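Local coordinates for Fe-regulated protein B (Neisseria meningitidis, PDB 4AIP) that transports iron across the outer membrane as a TonB-dependent transporter, probably taking up ferric siderophores, at residues D173-L178 with F206-N211; E283-G288 with T724-G729; E532-T537 with F555-K560. One frame throughout, in Å; residues are numbered along the deposited sequence.

Contact 1 (D173-L178 with F206-N211); sequences DAQDLL and FGKEGN. With N8E (3,6,9,12,15-pentaoxatricosan-1-ol), chain F.
Ala174 opens the helical turn 174-178 against the strand end 206-209; its CB lies 4.1 Å from Gly207 O. The small methyl suits a place where helix and strand run close, the CA atoms of Ala174 and Phe206 being 5.7 Å apart. Next along the helix, Gln175 starts out away from the strand, but its chain bends at chi2 (-85°) and carries the amide back to Lys208. Lys208 NZ gives a weak hydrogen bond of 3.3 Å to Gln175 OE1, the two side chains crossing at about a right angle. Leu177 supplies the apolar centre: its CB stands 3.4 Å from the centroid of the Phe206 ring, 4° off the ring normal, a CH-pi contact over the face. The CD1 branch of Leu177 continues across the same ring to CD1 of Phe206, at 3.5 Å. Leu178 meets that ring differently, placing CD2 in its plane, 3.7 Å from Phe206 CD2, while its other methyl, CD1, lies 3.9 Å from Lys208 CE. One aromatic ring is thus held on a face and at an edge by consecutive branched leucines, and Lys208 lays the CE end of its chain against Leu178 and carries its ammonium on to Gln175. Beyond Lys208, Glu209 N lies 3.0 Å from N8E O24 of the bound detergent. The short helix follows the plug strand 165-171 and precedes strand 185-194, packing on strand 198-209; Leu215 of strand 212-223 also touches Phe206.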
loop_
_atom_site.group_PDB
_atom_site.type_symbol
_atom_site.label_atom_id
_atom_site.label_comp_id
_atom_site.label_asym_id
_atom_site.label_seq_id
_atom_site.Cartn_x
_atom_site.Cartn_y
_atom_site.Cartn_z
ATOM N N ASP B 173 -24.618 7.426 1.839
ATOM C CA ASP B 173 -25.192 6.503 2.749
ATOM C C ASP B 173 -25.640 5.217 2.068
ATOM O O ASP B 173 -25.893 5.159 0.850
ATOM C CB ASP B 173 -26.418 7.159 3.382
ATOM C CG ASP B 173 -26.283 7.343 4.839
ATOM O OD1 ASP B 173 -26.000 6.333 5.558
ATOM O OD2 ASP B 173 -26.480 8.522 5.251
ATOM N N ALA B 174 -25.813 4.206 2.895
ATOM C CA ALA B 174 -26.421 2.962 2.508
ATOM C C ALA B 174 -27.694 3.098 1.660
ATOM O O ALA B 174 -27.751 2.510 0.559
ATOM C CB ALA B 174 -26.677 2.108 3.783
ATOM N N GLN B 175 -28.688 3.868 2.127
ATOM C CA GLN B 175 -29.938 4.001 1.366
ATOM C C GLN B 175 -29.784 4.654 -0.017
ATOM O O GLN B 175 -30.501 4.278 -0.977
ATOM C CB GLN B 175 -31.045 4.673 2.166
ATOM C CG GLN B 175 -31.572 3.808 3.318
ATOM C CD GLN B 175 -32.661 2.789 2.932
ATOM O OE1 GLN B 175 -32.460 1.909 2.083
ATOM N NE2 GLN B 175 -33.817 2.891 3.597
ATOM N N ASP B 176 -28.852 5.597 -0.131
ATOM C CA ASP B 176 -28.498 6.111 -1.448
ATOM C C ASP B 176 -27.950 5.039 -2.385
ATOM O O ASP B 176 -28.251 5.041 -3.554
ATOM C CB ASP B 176 -27.519 7.274 -1.333
ATOM C CG ASP B 176 -27.835 8.168 -0.148
ATOM O OD1 ASP B 176 -29.053 8.414 0.084
ATOM O OD2 ASP B 176 -26.849 8.586 0.577
ATOM N N LEU B 177 -27.135 4.125 -1.873
ATOM C CA LEU B 177 -26.493 3.155 -2.759
ATOM C C LEU B 177 -27.439 2.036 -3.094
ATOM O O LEU B 177 -27.358 1.461 -4.155
ATOM C CB LEU B 177 -25.213 2.600 -2.189
ATOM C CG LEU B 177 -24.163 3.667 -2.059
ATOM C CD1 LEU B 177 -23.047 3.136 -1.154
ATOM C CD2 LEU B 177 -23.660 3.958 -3.437
ATOM N N LEU B 178 -28.353 1.743 -2.200
ATOM C CA LEU B 178 -29.354 0.711 -2.474
ATOM C C LEU B 178 -30.421 1.143 -3.465
ATOM O O LEU B 178 -31.211 0.283 -3.922
ATOM C CB LEU B 178 -30.046 0.271 -1.172
ATOM C CG LEU B 178 -29.105 -0.451 -0.201
ATOM C CD1 LEU B 178 -29.681 -0.379 1.189
ATOM C CD2 LEU B 178 -28.839 -1.949 -0.648
ATOM N N PHE B 206 -22.358 -2.399 0.645
ATOM C CA PHE B 206 -23.307 -1.735 1.521
ATOM C C PHE B 206 -24.503 -2.620 1.812
ATOM O O PHE B 206 -24.851 -3.502 1.036
ATOM C CB PHE B 206 -23.761 -0.420 0.866
ATOM C CG PHE B 206 -24.040 -0.540 -0.597
ATOM C CD1 PHE B 206 -23.017 -0.386 -1.532
ATOM C CD2 PHE B 206 -25.327 -0.841 -1.056
ATOM C CE1 PHE B 206 -23.273 -0.525 -2.889
ATOM C CE2 PHE B 206 -25.590 -0.946 -2.417
ATOM C CZ PHE B 206 -24.565 -0.811 -3.322
ATOM N N GLY B 207 -25.163 -2.390 2.925
ATOM C CA GLY B 207 -26.350 -3.172 3.203
ATOM C C GLY B 207 -27.118 -2.797 4.440
ATOM O O GLY B 207 -26.837 -1.805 5.076
ATOM N N LYS B 208 -28.085 -3.635 4.763
ATOM C CA LYS B 208 -29.082 -3.395 5.796
ATOM C C LYS B 208 -29.607 -4.768 6.405
ATOM O O LYS B 208 -29.959 -5.717 5.692
ATOM C CB LYS B 208 -30.134 -2.423 5.222
ATOM C CG LYS B 208 -31.586 -2.694 5.397
ATOM C CD LYS B 208 -32.487 -1.569 4.723
ATOM C CE LYS B 208 -32.697 -1.891 3.215
ATOM N NZ LYS B 208 -33.823 -1.094 2.499
ATOM N N GLU B 209 -29.576 -4.897 7.725
ATOM C CA GLU B 209 -30.182 -6.039 8.391
ATOM C C GLU B 209 -30.884 -5.639 9.690
ATOM O O GLU B 209 -30.265 -5.054 10.595
ATOM C CB GLU B 209 -29.150 -7.138 8.691
ATOM C CG GLU B 209 -29.833 -8.474 9.161
ATOM C CD GLU B 209 -28.889 -9.696 9.450
ATOM O OE1 GLU B 209 -27.639 -9.581 9.504
ATOM O OE2 GLU B 209 -29.415 -10.807 9.644
ATOM N N GLY B 210 -32.168 -5.974 9.803
ATOM C CA GLY B 210 -32.963 -5.493 10.941
ATOM C C GLY B 210 -32.974 -3.977 10.912
ATOM O O GLY B 210 -33.329 -3.362 9.886
ATOM N N ASN B 211 -32.527 -3.388 12.003
ATOM C CA ASN B 211 -32.487 -1.938 12.160
ATOM C C ASN B 211 -31.156 -1.300 11.894
ATOM O O ASN B 211 -30.956 -0.162 12.202
ATOM C CB ASN B 211 -32.974 -1.577 13.540
ATOM C CG ASN B 211 -34.365 -2.065 13.761
ATOM O OD1 ASN B 211 -35.178 -1.969 12.870
ATOM N ND2 ASN B 211 -34.635 -2.635 14.897
HETATM C C01 N8E F . -7.830 3.936 7.536
HETATM C C02 N8E F . -9.043 4.842 7.632
HETATM C C03 N8E F . -10.041 4.534 6.526
HETATM C C04 N8E F . -10.985 3.381 6.849
HETATM C C05 N8E F . -12.289 3.826 7.477
HETATM C C06 N8E F . -12.825 2.776 8.449
HETATM C C07 N8E F . -12.282 2.921 9.829
HETATM C C08 N8E F . -13.206 2.394 10.929
HETATM O O09 N8E F . -14.356 3.215 11.067
HETATM C C10 N8E F . -15.319 2.819 12.012
HETATM C C11 N8E F . -16.687 3.407 11.677
HETATM O O12 N8E F . -17.623 2.353 11.584
HETATM C C13 N8E F . -18.013 1.836 10.318
HETATM C C14 N8E F . -18.788 0.564 10.642
HETATM O O15 N8E F . -18.452 -0.480 9.721
HETATM C C16 N8E F . -18.253 -1.760 10.324
HETATM C C17 N8E F . -19.583 -2.471 10.459
HETATM O O18 N8E F . -19.833 -3.145 9.222
HETATM C C19 N8E F . -21.195 -3.039 8.764
HETATM C C20 N8E F . -22.219 -3.984 9.417
HETATM O O21 N8E F . -23.463 -3.300 9.642
HETATM C C22 N8E F . -24.453 -3.616 8.671
HETATM C C23 N8E F . -25.669 -4.023 9.476
HETATM O O24 N8E F . -26.676 -4.575 8.607
#

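Contact 2 (E283-G288 with T724-G729); sequences EEFTVG and TNTLPG
Leu727 and Thr726 press against the carbonyl oxygen of Glu284 and the side chains of Phe285 and Thr286, where two irregular loops meet. Leu727 fits by its branching: CG lies 3.4 Å from Glu284 O, CD1 is 3.6 Å from Glu283 O, and CD2 turns the other way to the methyl of Thr286, with CD2 and CG2 of Thr286 closing to 3.3 Å. Thr726 uses its two branches for different tasks. Its CG2 comes in the plane of the Phe285 ring, at the edge, 3.7 Å from CE1, whereas OG1 reaches a water 2.9 Å away. That water donates a bond of 2.8 Å to Glu284 O, so it links the hydroxyl to the opposite backbone. With chi1 at 73°, OG1 of Thr726 sits between backbone N and carbonyl carbon, which lets hydroxyl and methyl face water and ring respectively. A second water accepts from Thr286 N at 2.9 Å and lies beside Thr726 O, though its modelled separation from that oxygen is too short to be trusted.

In the next shell, CG of Glu284 covers the centre of one face of the Phe285 ring, 3.7 Å above its plane. An inverse gamma turn centred on Asn725 precedes Thr726. Segment 283-288 follows strand 278-279; segment 724-729 lies in the loop before the last barrel strand, 733-741, and its residues 725-729 fall in a predicted TonB C-terminal box. Salt bridges from Glu283 to Arg279 and Glu284 to Arg722, with hydrogen bonds to the plug residues Thr103, Ser104 and His133, hold segment 283-288, while methyl packing and water, without any direct hydrogen bond, join it to segment 724-729.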
loop_
_atom_site.group_PDB
_atom_site.type_symbol
_atom_site.label_atom_id
_atom_site.label_comp_id
_atom_site.label_asym_id
_atom_site.label_seq_id
_atom_site.Cartn_x
_atom_site.Cartn_y
_atom_site.Cartn_z
ATOM N N GLU B 283 2.809 24.435 -3.167
ATOM C CA GLU B 283 2.068 23.767 -4.235
ATOM C C GLU B 283 1.353 24.678 -5.235
ATOM O O GLU B 283 0.832 24.203 -6.273
ATOM C CB GLU B 283 1.093 22.804 -3.617
ATOM C CG GLU B 283 1.767 21.974 -2.556
ATOM C CD GLU B 283 0.908 20.856 -2.064
ATOM O OE1 GLU B 283 -0.330 20.813 -2.371
ATOM O OE2 GLU B 283 1.481 20.017 -1.348
ATOM N N GLU B 284 1.331 25.979 -4.948
ATOM C CA GLU B 284 0.652 26.920 -5.843
ATOM C C GLU B 284 1.483 27.237 -7.086
ATOM O O GLU B 284 0.981 27.778 -8.040
ATOM C CB GLU B 284 0.190 28.188 -5.108
ATOM C CG GLU B 284 1.325 29.140 -4.739
ATOM C CD GLU B 284 0.838 30.454 -4.082
ATOM O OE1 GLU B 284 -0.260 30.995 -4.407
ATOM O OE2 GLU B 284 1.580 30.959 -3.226
ATOM N N PHE B 285 2.755 26.888 -7.051
ATOM C CA PHE B 285 3.647 27.057 -8.177
ATOM C C PHE B 285 4.197 25.697 -8.628
ATOM O O PHE B 285 4.277 24.776 -7.813
ATOM C CB PHE B 285 4.834 27.918 -7.748
ATOM C CG PHE B 285 4.478 29.274 -7.151
ATOM C CD1 PHE B 285 3.665 30.188 -7.837
ATOM C CD2 PHE B 285 5.036 29.665 -5.936
ATOM C CE1 PHE B 285 3.357 31.425 -7.280
ATOM C CE2 PHE B 285 4.737 30.895 -5.379
ATOM C CZ PHE B 285 3.892 31.772 -6.052
ATOM N N THR B 286 4.598 25.570 -9.903
ATOM C CA THR B 286 5.487 24.436 -10.285
ATOM C C THR B 286 6.923 24.859 -10.200
ATOM O O THR B 286 7.273 25.673 -9.378
ATOM C CB THR B 286 5.217 23.748 -11.679
ATOM O OG1 THR B 286 5.403 24.647 -12.775
ATOM C CG2 THR B 286 3.901 23.400 -11.801
ATOM N N VAL B 287 7.747 24.258 -11.038
ATOM C CA VAL B 287 9.141 24.575 -11.133
ATOM C C VAL B 287 9.301 25.414 -12.388
ATOM O O VAL B 287 8.835 25.042 -13.455
ATOM C CB VAL B 287 9.971 23.297 -11.210
ATOM C CG1 VAL B 287 11.455 23.608 -11.360
ATOM C CG2 VAL B 287 9.759 22.495 -9.968
ATOM N N GLY B 288 9.947 26.559 -12.251
ATOM C CA GLY B 288 10.229 27.411 -13.397
ATOM C C GLY B 288 11.663 27.278 -13.834
ATOM O O GLY B 288 12.361 26.343 -13.433
ATOM N N THR B 724 0.331 36.220 -11.524
ATOM C CA THR B 724 1.598 36.008 -12.223
ATOM C C THR B 724 1.393 34.639 -12.877
ATOM O O THR B 724 0.336 34.064 -12.699
ATOM C CB THR B 724 2.754 36.059 -11.218
ATOM O OG1 THR B 724 2.366 35.342 -10.023
ATOM C CG2 THR B 724 3.071 37.536 -10.859
ATOM N N ASN B 725 2.258 34.079 -13.695
ATOM C CA ASN B 725 1.630 32.941 -14.430
ATOM C C ASN B 725 1.790 31.546 -13.804
ATOM O O ASN B 725 2.590 30.748 -14.257
ATOM C CB ASN B 725 1.880 32.969 -15.939
ATOM C CG ASN B 725 1.033 34.039 -16.673
ATOM O OD1 ASN B 725 1.568 34.794 -17.470
ATOM N ND2 ASN B 725 -0.282 34.085 -16.411
ATOM N N THR B 726 0.972 31.270 -12.781
ATOM C CA THR B 726 1.221 30.181 -11.859
ATOM C C THR B 726 0.892 28.778 -12.373
ATOM O O THR B 726 1.801 28.020 -12.634
ATOM C CB THR B 726 0.503 30.372 -10.527
ATOM O OG1 THR B 726 -0.904 30.156 -10.704
ATOM C CG2 THR B 726 0.792 31.712 -9.981
ATOM N N LEU B 727 -0.391 28.416 -12.445
ATOM C CA LEU B 727 -0.758 27.069 -12.856
ATOM C C LEU B 727 -1.934 27.075 -13.807
ATOM O O LEU B 727 -3.031 27.452 -13.431
ATOM C CB LEU B 727 -1.061 26.153 -11.641
ATOM C CG LEU B 727 0.065 25.810 -10.675
ATOM C CD1 LEU B 727 -0.496 25.062 -9.507
ATOM C CD2 LEU B 727 1.096 24.992 -11.348
ATOM N N PRO B 728 -1.714 26.618 -15.040
ATOM C CA PRO B 728 -2.765 26.760 -16.046
ATOM C C PRO B 728 -3.883 25.760 -15.853
ATOM O O PRO B 728 -3.744 24.799 -15.116
ATOM C CB PRO B 728 -2.028 26.505 -17.383
ATOM C CG PRO B 728 -0.821 25.741 -17.041
ATOM C CD PRO B 728 -0.504 25.952 -15.561
ATOM N N GLY B 729 -5.006 26.005 -16.523
ATOM C CA GLY B 729 -6.106 25.017 -16.601
ATOM C C GLY B 729 -5.674 23.748 -17.327
ATOM O O GLY B 729 -4.665 23.733 -18.073
HETATM O O HOH W 1 -1.553 28.998 -8.139
HETATM O O HOH W 2 3.824 27.993 -11.336
#

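Contact 3 (E532-T537 with F555-K560); sequences ERARNT and FWQTIK
An antiparallel hairpin of the transmembrane barrel, formed by strands 532-544 and 548-563, contains this contact. Three hydrogen-bonded pairs, Arg533 with Lys560, Arg535 with Thr558 and Thr537 with Trp556, each exchange two backbone bonds. Arg535 N to Thr558 O is 2.7 Å, as is Trp556 N to Thr537 O, whose N-H...O angle is 168°. On the face carrying these residues, Arg535 and Thr558 lie side by side and point the same way, and Thr558 OG1 comes over a face of the guanidinium, 3.9 Å from NH2. Trp556 offers its ring edge to Thr537 O, with CE3 3.2 Å away. The opposite face bears Ala534, Asn536, Gln557 and Ile559; the small Ala534 CB touches Ile559 CG1 at 3.9 Å. Gln557, bent at chi2 (89°), brings OE1 within 3.6 Å of Ala534 CB and donates from NE2 to Thr163 O. Loops at Thr163 and Asn164 also touch Ala534 and Ile559. Backbone bonds therefore fix the register, while small, amide and branched apolar side chains meet the plug on the inner side. Arg535, Lys560, Trp556 and the threonines point outward, the charged ones probably suiting a partly water-exposed part of the wall.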
loop_
_atom_site.group_PDB
_atom_site.type_symbol
_atom_site.label_atom_id
_atom_site.label_comp_id
_atom_site.label_asym_id
_atom_site.label_seq_id
_atom_site.Cartn_x
_atom_site.Cartn_y
_atom_site.Cartn_z
ATOM N N GLU B 532 -13.801 39.256 13.148
ATOM C CA GLU B 532 -14.324 39.921 11.977
ATOM C C GLU B 532 -15.829 39.871 12.054
ATOM O O GLU B 532 -16.396 38.895 12.571
ATOM C CB GLU B 532 -13.896 39.157 10.721
ATOM C CG GLU B 532 -12.415 39.256 10.487
ATOM C CD GLU B 532 -11.909 38.399 9.335
ATOM O OE1 GLU B 532 -12.628 37.419 8.969
ATOM O OE2 GLU B 532 -10.796 38.693 8.833
ATOM N N ARG B 533 -16.495 40.884 11.515
ATOM C CA ARG B 533 -17.904 40.916 11.638
ATOM C C ARG B 533 -18.556 41.441 10.393
ATOM O O ARG B 533 -18.310 42.561 9.980
ATOM C CB ARG B 533 -18.319 41.757 12.822
ATOM C CG ARG B 533 -19.784 41.627 13.065
ATOM C CD ARG B 533 -20.096 42.265 14.380
ATOM N NE ARG B 533 -21.441 41.886 14.844
ATOM C CZ ARG B 533 -22.423 42.736 15.093
ATOM N NH1 ARG B 533 -22.252 44.047 14.997
ATOM N NH2 ARG B 533 -23.590 42.265 15.447
ATOM N N ALA B 534 -19.453 40.623 9.854
ATOM C CA ALA B 534 -20.014 40.828 8.542
ATOM C C ALA B 534 -21.400 41.368 8.669
ATOM O O ALA B 534 -22.166 40.914 9.536
ATOM C CB ALA B 534 -20.090 39.471 7.757
ATOM N N ARG B 535 -21.752 42.273 7.752
ATOM C CA ARG B 535 -23.089 42.778 7.644
ATOM C C ARG B 535 -23.412 42.559 6.188
ATOM O O ARG B 535 -22.844 43.219 5.280
ATOM C CB ARG B 535 -23.124 44.274 8.029
ATOM C CG ARG B 535 -24.562 44.841 8.290
ATOM C CD ARG B 535 -24.826 46.230 7.714
ATOM N NE ARG B 535 -23.661 47.079 7.919
ATOM C CZ ARG B 535 -23.253 48.049 7.089
ATOM N NH1 ARG B 535 -23.911 48.299 5.992
ATOM N NH2 ARG B 535 -22.162 48.758 7.362
ATOM N N ASN B 536 -24.293 41.608 5.950
ATOM C CA ASN B 536 -24.581 41.194 4.629
ATOM C C ASN B 536 -26.060 41.461 4.338
ATOM O O ASN B 536 -26.962 40.955 5.016
ATOM C CB ASN B 536 -24.196 39.723 4.430
ATOM C CG ASN B 536 -24.728 39.158 3.127
ATOM O OD1 ASN B 536 -24.179 39.428 2.024
ATOM N ND2 ASN B 536 -25.832 38.391 3.232
ATOM N N THR B 537 -26.305 42.282 3.325
ATOM C CA THR B 537 -27.665 42.609 2.943
ATOM C C THR B 537 -27.843 42.121 1.560
ATOM O O THR B 537 -26.944 42.329 0.725
ATOM C CB THR B 537 -27.842 44.135 2.840
ATOM O OG1 THR B 537 -27.363 44.747 4.057
ATOM C CG2 THR B 537 -29.314 44.484 2.602
ATOM N N PHE B 555 -26.304 41.457 -3.718
ATOM C CA PHE B 555 -25.811 41.394 -2.331
ATOM C C PHE B 555 -24.875 42.513 -2.102
ATOM O O PHE B 555 -24.193 42.969 -3.041
ATOM C CB PHE B 555 -25.082 40.035 -2.009
ATOM C CG PHE B 555 -23.776 39.822 -2.804
ATOM C CD1 PHE B 555 -22.585 40.329 -2.326
ATOM C CD2 PHE B 555 -23.766 39.159 -4.014
ATOM C CE1 PHE B 555 -21.415 40.176 -3.019
ATOM C CE2 PHE B 555 -22.588 39.020 -4.720
ATOM C CZ PHE B 555 -21.416 39.523 -4.211
ATOM N N TRP B 556 -24.859 42.960 -0.834
ATOM C CA TRP B 556 -23.884 43.913 -0.284
ATOM C C TRP B 556 -23.297 43.366 0.996
ATOM O O TRP B 556 -24.059 42.911 1.885
ATOM C CB TRP B 556 -24.550 45.260 0.034
ATOM C CG TRP B 556 -25.253 45.932 -1.140
ATOM C CD1 TRP B 556 -24.754 46.950 -1.925
ATOM C CD2 TRP B 556 -26.584 45.630 -1.643
ATOM N NE1 TRP B 556 -25.696 47.271 -2.899
ATOM C CE2 TRP B 556 -26.827 46.508 -2.735
ATOM C CE3 TRP B 556 -27.611 44.734 -1.235
ATOM C CZ2 TRP B 556 -28.042 46.525 -3.452
ATOM C CZ3 TRP B 556 -28.839 44.726 -1.954
ATOM C CH2 TRP B 556 -29.030 45.638 -3.074
ATOM N N GLN B 557 -21.963 43.405 1.084
ATOM C CA GLN B 557 -21.246 42.886 2.246
ATOM C C GLN B 557 -20.277 43.944 2.813
ATOM O O GLN B 557 -19.478 44.542 2.062
ATOM C CB GLN B 557 -20.468 41.626 1.853
ATOM C CG GLN B 557 -19.581 41.035 2.975
ATOM C CD GLN B 557 -20.331 40.013 3.862
ATOM O OE1 GLN B 557 -21.342 40.332 4.515
ATOM N NE2 GLN B 557 -19.874 38.775 3.841
ATOM N N THR B 558 -20.328 44.156 4.127
ATOM C CA THR B 558 -19.250 44.876 4.812
ATOM C C THR B 558 -18.734 43.988 5.913
ATOM O O THR B 558 -19.523 43.380 6.635
ATOM C CB THR B 558 -19.756 46.260 5.431
ATOM O OG1 THR B 558 -20.205 47.113 4.380
ATOM C CG2 THR B 558 -18.658 47.018 6.190
ATOM N N ILE B 559 -17.412 43.926 6.079
ATOM C CA ILE B 559 -16.845 43.142 7.155
ATOM C C ILE B 559 -15.806 43.967 7.859
ATOM O O ILE B 559 -14.810 44.385 7.237
ATOM C CB ILE B 559 -16.180 41.849 6.677
ATOM C CG1 ILE B 559 -17.102 41.041 5.763
ATOM C CG2 ILE B 559 -15.755 40.971 7.904
ATOM C CD1 ILE B 559 -16.509 39.692 5.389
ATOM N N LYS B 560 -16.014 44.163 9.162
ATOM C CA LYS B 560 -15.163 45.019 9.976
ATOM C C LYS B 560 -14.133 44.175 10.661
ATOM O O LYS B 560 -14.377 42.971 10.895
ATOM C CB LYS B 560 -16.023 45.729 11.030
ATOM C CG LYS B 560 -17.121 46.651 10.398
ATOM C CD LYS B 560 -17.626 47.808 11.330
ATOM C CE LYS B 560 -18.323 48.842 10.493
ATOM N NZ LYS B 560 -18.552 50.082 11.252
#

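In the fold
The three contacts are far apart, with nearest atoms at least about 19 Å from one another. Contact 3 is barrel wall itself, a paired hairpin governed by backbone hydrogen bonds. Contact 1 also uses a barrel strand, but meets it with a short helix, relying on leucine-aromatic packing and a weak polar bond at its exposed side. Contact 2 contains neither helix nor strand and joins loops far apart in sequence through methyl groups and water; it and contact 1 lie on opposite sides of the chain's centre. All are partly buried. Contact 3 has exposed Trp556 and Lys560, contact 1 exposed Gln175, whereas none of the touching residues of contact 2 is fully exposed.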